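Local coordinates for protein titin (Homo sapiens, PDB 2J8H) that spans half the sarcomere as a giant elastic muscle protein, here contributing a rigid pair of immunoglobulin-like domains from its A-band part, at residues 3-11 against 24-34. Sequence-based numbering, arbitrary orientation.
Sequences MAPHFKEEL and LVCKVTGHPKP
The Phe-7 ring and the Val-28 side chain run alongside each other on one face of the sheet, a non-hydrogen-bonded antiparallel pair in which ring atom CE2 of Phe-7 meets CG2 of Val-28 at 3.6 Å. The sulfur of Cys-26 approaches the same ring obliquely, SG lying 3.9 Å from CE2 of Phe-7 with chi1 at 64°. The opposite face of the sheet carries His-6, whose CB lies 3.5 Å from OG1 of Thr-29, that oxygen sitting near the plane of the ring at its edge, and Glu-9, whose CB rests 3.7 Å from CB of Lys-27. The Glu-9 and Lys-27 chains run outward at a slant to each other, and NZ of Lys-27 is hydrogen-bonded to Tyr-61 rather than paired with the carboxylate.

The pairing illustrates a classic beta bulge: Lys-8 and Glu-9 both offer their N-H to the carbonyl of Lys-27, the Lys-8 bond weak, the Glu-9 bond nearly straight at 170°. Beyond it, CD2 of Leu-11 reaches CB of Leu-24 at 3.9 Å. Strand 6-7 edges the four-stranded sheet of this I-set sandwich, strand 22-29 continues it to 61-66, and Phe-7 and Leu-11 pack on Val-79 of strand 76-83.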
loop_
_atom_site.group_PDB
_atom_site.type_symbol
_atom_site.label_atom_id
_atom_site.label_comp_id
_atom_site.label_asym_id
_atom_site.label_seq_id
_atom_site.Cartn_x
_atom_site.Cartn_y
_atom_site.Cartn_z
ATOM N N MET A 3 -40.410 16.163 0.943
ATOM C CA MET A 3 -40.430 16.485 2.389
ATOM C C MET A 3 -39.811 15.312 3.157
ATOM O O MET A 3 -38.729 15.488 3.686
ATOM C CB MET A 3 -41.821 16.792 2.886
ATOM C CG MET A 3 -42.431 18.100 2.327
ATOM S SD MET A 3 -41.896 19.526 3.322
ATOM C CE MET A 3 -41.732 20.809 2.072
ATOM N N ALA A 4 -40.461 14.137 3.199
ATOM C CA ALA A 4 -39.874 12.943 3.872
ATOM C C ALA A 4 -38.581 12.520 3.183
ATOM O O ALA A 4 -38.429 12.755 1.989
ATOM C CB ALA A 4 -40.836 11.791 3.867
ATOM N N PRO A 5 -37.658 11.860 3.915
ATOM C CA PRO A 5 -36.384 11.492 3.303
ATOM C C PRO A 5 -36.513 10.487 2.166
ATOM O O PRO A 5 -37.395 9.631 2.195
ATOM C CB PRO A 5 -35.613 10.856 4.453
ATOM C CG PRO A 5 -36.317 11.295 5.706
ATOM C CD PRO A 5 -37.733 11.401 5.313
ATOM N N HIS A 6 -35.632 10.604 1.173
ATOM C CA HIS A 6 -35.589 9.684 0.037
ATOM C C HIS A 6 -34.134 9.517 -0.374
ATOM O O HIS A 6 -33.345 10.430 -0.214
ATOM C CB HIS A 6 -36.414 10.254 -1.103
ATOM C CG HIS A 6 -36.475 9.399 -2.334
ATOM N ND1 HIS A 6 -37.251 8.261 -2.418
ATOM C CD2 HIS A 6 -35.943 9.579 -3.569
ATOM C CE1 HIS A 6 -37.151 7.746 -3.634
ATOM N NE2 HIS A 6 -36.371 8.531 -4.356
ATOM N N PHE A 7 -33.781 8.325 -0.838
ATOM C CA PHE A 7 -32.459 8.072 -1.422
ATOM C C PHE A 7 -32.558 8.316 -2.912
ATOM O O PHE A 7 -33.110 7.501 -3.642
ATOM C CB PHE A 7 -31.976 6.659 -1.094
ATOM C CG PHE A 7 -31.628 6.494 0.327
ATOM C CD1 PHE A 7 -32.479 5.847 1.190
ATOM C CD2 PHE A 7 -30.493 7.079 0.834
ATOM C CE1 PHE A 7 -32.186 5.741 2.533
ATOM C CE2 PHE A 7 -30.184 6.968 2.159
ATOM C CZ PHE A 7 -31.063 6.304 3.027
ATOM N N LYS A 8 -32.107 9.496 -3.336
ATOM C CA LYS A 8 -32.049 9.862 -4.753
ATOM C C LYS A 8 -30.999 8.988 -5.435
ATOM O O LYS A 8 -31.155 8.565 -6.568
ATOM C CB LYS A 8 -31.675 11.343 -4.877
ATOM C CG LYS A 8 -31.624 11.916 -6.277
ATOM C CD LYS A 8 -32.995 12.170 -6.790
ATOM C CE LYS A 8 -32.974 12.746 -8.189
ATOM N NZ LYS A 8 -34.334 12.649 -8.801
ATOM N N GLU A 9 -29.907 8.734 -4.726
ATOM C CA GLU A 9 -28.915 7.758 -5.173
ATOM C C GLU A 9 -28.720 6.773 -4.025
ATOM O O GLU A 9 -28.291 7.148 -2.954
ATOM C CB GLU A 9 -27.628 8.464 -5.574
ATOM C CG GLU A 9 -27.883 9.526 -6.648
ATOM C CD GLU A 9 -26.616 10.200 -7.135
ATOM O OE1 GLU A 9 -25.557 9.933 -6.545
ATOM O OE2 GLU A 9 -26.675 10.992 -8.101
ATOM N N GLU A 10 -29.124 5.531 -4.250
ATOM C CA GLU A 10 -29.099 4.485 -3.225
ATOM C C GLU A 10 -27.690 3.933 -3.073
ATOM O O GLU A 10 -26.869 4.060 -3.981
ATOM C CB GLU A 10 -30.026 3.323 -3.626
ATOM C CG GLU A 10 -31.495 3.687 -3.794
ATOM C CD GLU A 10 -32.305 2.545 -4.405
ATOM O OE1 GLU A 10 -31.907 1.360 -4.266
ATOM O OE2 GLU A 10 -33.331 2.830 -5.072
ATOM N N LEU A 11 -27.416 3.325 -1.918
ATOM C CA LEU A 11 -26.147 2.642 -1.675
ATOM C C LEU A 11 -25.917 1.532 -2.677
ATOM O O LEU A 11 -26.844 0.828 -3.052
ATOM C CB LEU A 11 -26.130 1.992 -0.290
ATOM C CG LEU A 11 -25.813 2.763 0.969
ATOM C CD1 LEU A 11 -25.531 1.736 2.117
ATOM C CD2 LEU A 11 -24.633 3.734 0.785
ATOM N N LEU A 24 -18.799 3.879 0.810
ATOM C CA LEU A 24 -20.205 3.694 0.518
ATOM C C LEU A 24 -20.768 5.093 0.415
ATOM O O LEU A 24 -20.537 5.904 1.314
ATOM C CB LEU A 24 -20.873 2.972 1.673
ATOM C CG LEU A 24 -20.556 1.493 1.882
ATOM C CD1 LEU A 24 -19.135 1.198 2.243
ATOM C CD2 LEU A 24 -21.398 1.025 3.006
ATOM N N VAL A 25 -21.474 5.380 -0.673
ATOM C CA VAL A 25 -21.900 6.727 -0.991
ATOM C C VAL A 25 -23.373 6.669 -1.312
ATOM O O VAL A 25 -23.838 5.709 -1.946
ATOM C CB VAL A 25 -21.195 7.297 -2.263
ATOM C CG1 VAL A 25 -21.449 8.811 -2.354
ATOM C CG2 VAL A 25 -19.694 6.997 -2.287
ATOM N N CYS A 26 -24.110 7.701 -0.927
ATOM C CA CYS A 26 -25.514 7.805 -1.321
ATOM C C CYS A 26 -25.860 9.280 -1.384
ATOM O O CYS A 26 -25.053 10.119 -0.948
ATOM C CB CYS A 26 -26.402 7.043 -0.345
ATOM S SG CYS A 26 -26.416 7.666 1.301
ATOM N N LYS A 27 -27.024 9.591 -1.964
ATOM C CA LYS A 27 -27.515 10.950 -2.039
ATOM C C LYS A 27 -28.949 10.970 -1.506
ATOM O O LYS A 27 -29.817 10.242 -1.985
ATOM C CB LYS A 27 -27.460 11.503 -3.458
ATOM C CG LYS A 27 -27.821 12.966 -3.578
ATOM C CD LYS A 27 -27.813 13.356 -5.032
ATOM C CE LYS A 27 -28.062 14.816 -5.244
ATOM N NZ LYS A 27 -27.793 15.124 -6.664
ATOM N N VAL A 28 -29.167 11.838 -0.530
ATOM C CA VAL A 28 -30.409 11.917 0.203
ATOM C C VAL A 28 -31.119 13.221 -0.130
ATOM O O VAL A 28 -30.496 14.276 -0.229
ATOM C CB VAL A 28 -30.101 11.828 1.709
ATOM C CG1 VAL A 28 -31.335 12.109 2.592
ATOM C CG2 VAL A 28 -29.479 10.455 2.028
ATOM N N THR A 29 -32.431 13.143 -0.308
ATOM C CA THR A 29 -33.262 14.336 -0.393
ATOM C C THR A 29 -34.260 14.354 0.758
ATOM O O THR A 29 -34.491 13.348 1.416
ATOM C CB THR A 29 -34.002 14.419 -1.720
ATOM O OG1 THR A 29 -34.816 13.256 -1.884
ATOM C CG2 THR A 29 -33.004 14.528 -2.897
ATOM N N GLY A 30 -34.834 15.518 0.997
ATOM C CA GLY A 30 -35.873 15.679 2.007
ATOM C C GLY A 30 -35.762 17.052 2.613
ATOM O O GLY A 30 -34.699 17.668 2.572
ATOM N N HIS A 31 -36.881 17.524 3.151
ATOM C CA HIS A 31 -36.964 18.778 3.862
ATOM C C HIS A 31 -37.817 18.571 5.107
ATOM O O HIS A 31 -38.975 18.134 5.004
ATOM C CB HIS A 31 -37.622 19.864 3.000
ATOM C CG HIS A 31 -36.876 20.173 1.741
ATOM N ND1 HIS A 31 -35.587 20.660 1.741
ATOM C CD2 HIS A 31 -37.234 20.054 0.440
ATOM C CE1 HIS A 31 -35.182 20.824 0.494
ATOM N NE2 HIS A 31 -36.170 20.480 -0.316
ATOM N N PRO A 32 -37.277 18.930 6.281
ATOM C CA PRO A 32 -35.930 19.432 6.508
ATOM C C PRO A 32 -34.841 18.437 6.107
ATOM O O PRO A 32 -35.130 17.250 5.916
ATOM C CB PRO A 32 -35.907 19.690 8.021
ATOM C CG PRO A 32 -37.311 19.881 8.394
ATOM C CD PRO A 32 -38.076 18.951 7.517
ATOM N N LYS A 33 -33.612 18.932 5.970
ATOM C CA LYS A 33 -32.481 18.097 5.588
ATOM C C LYS A 33 -32.399 16.860 6.492
ATOM O O LYS A 33 -32.272 16.994 7.711
ATOM C CB LYS A 33 -31.164 18.866 5.675
ATOM C CG LYS A 33 -30.019 18.161 4.978
ATOM C CD LYS A 33 -28.741 18.983 4.940
ATOM C CE LYS A 33 -27.831 18.694 6.150
ATOM N NZ LYS A 33 -26.483 19.438 6.150
ATOM N N PRO A 34 -32.496 15.650 5.908
ATOM C CA PRO A 34 -32.404 14.472 6.764
ATOM C C PRO A 34 -31.071 14.261 7.437
ATOM O O PRO A 34 -30.014 14.575 6.865
ATOM C CB PRO A 34 -32.715 13.319 5.810
ATOM C CG PRO A 34 -33.544 13.954 4.713
ATOM C CD PRO A 34 -32.822 15.276 4.526
HETATM O O HOH W 1 -24.443 6.047 -4.946
#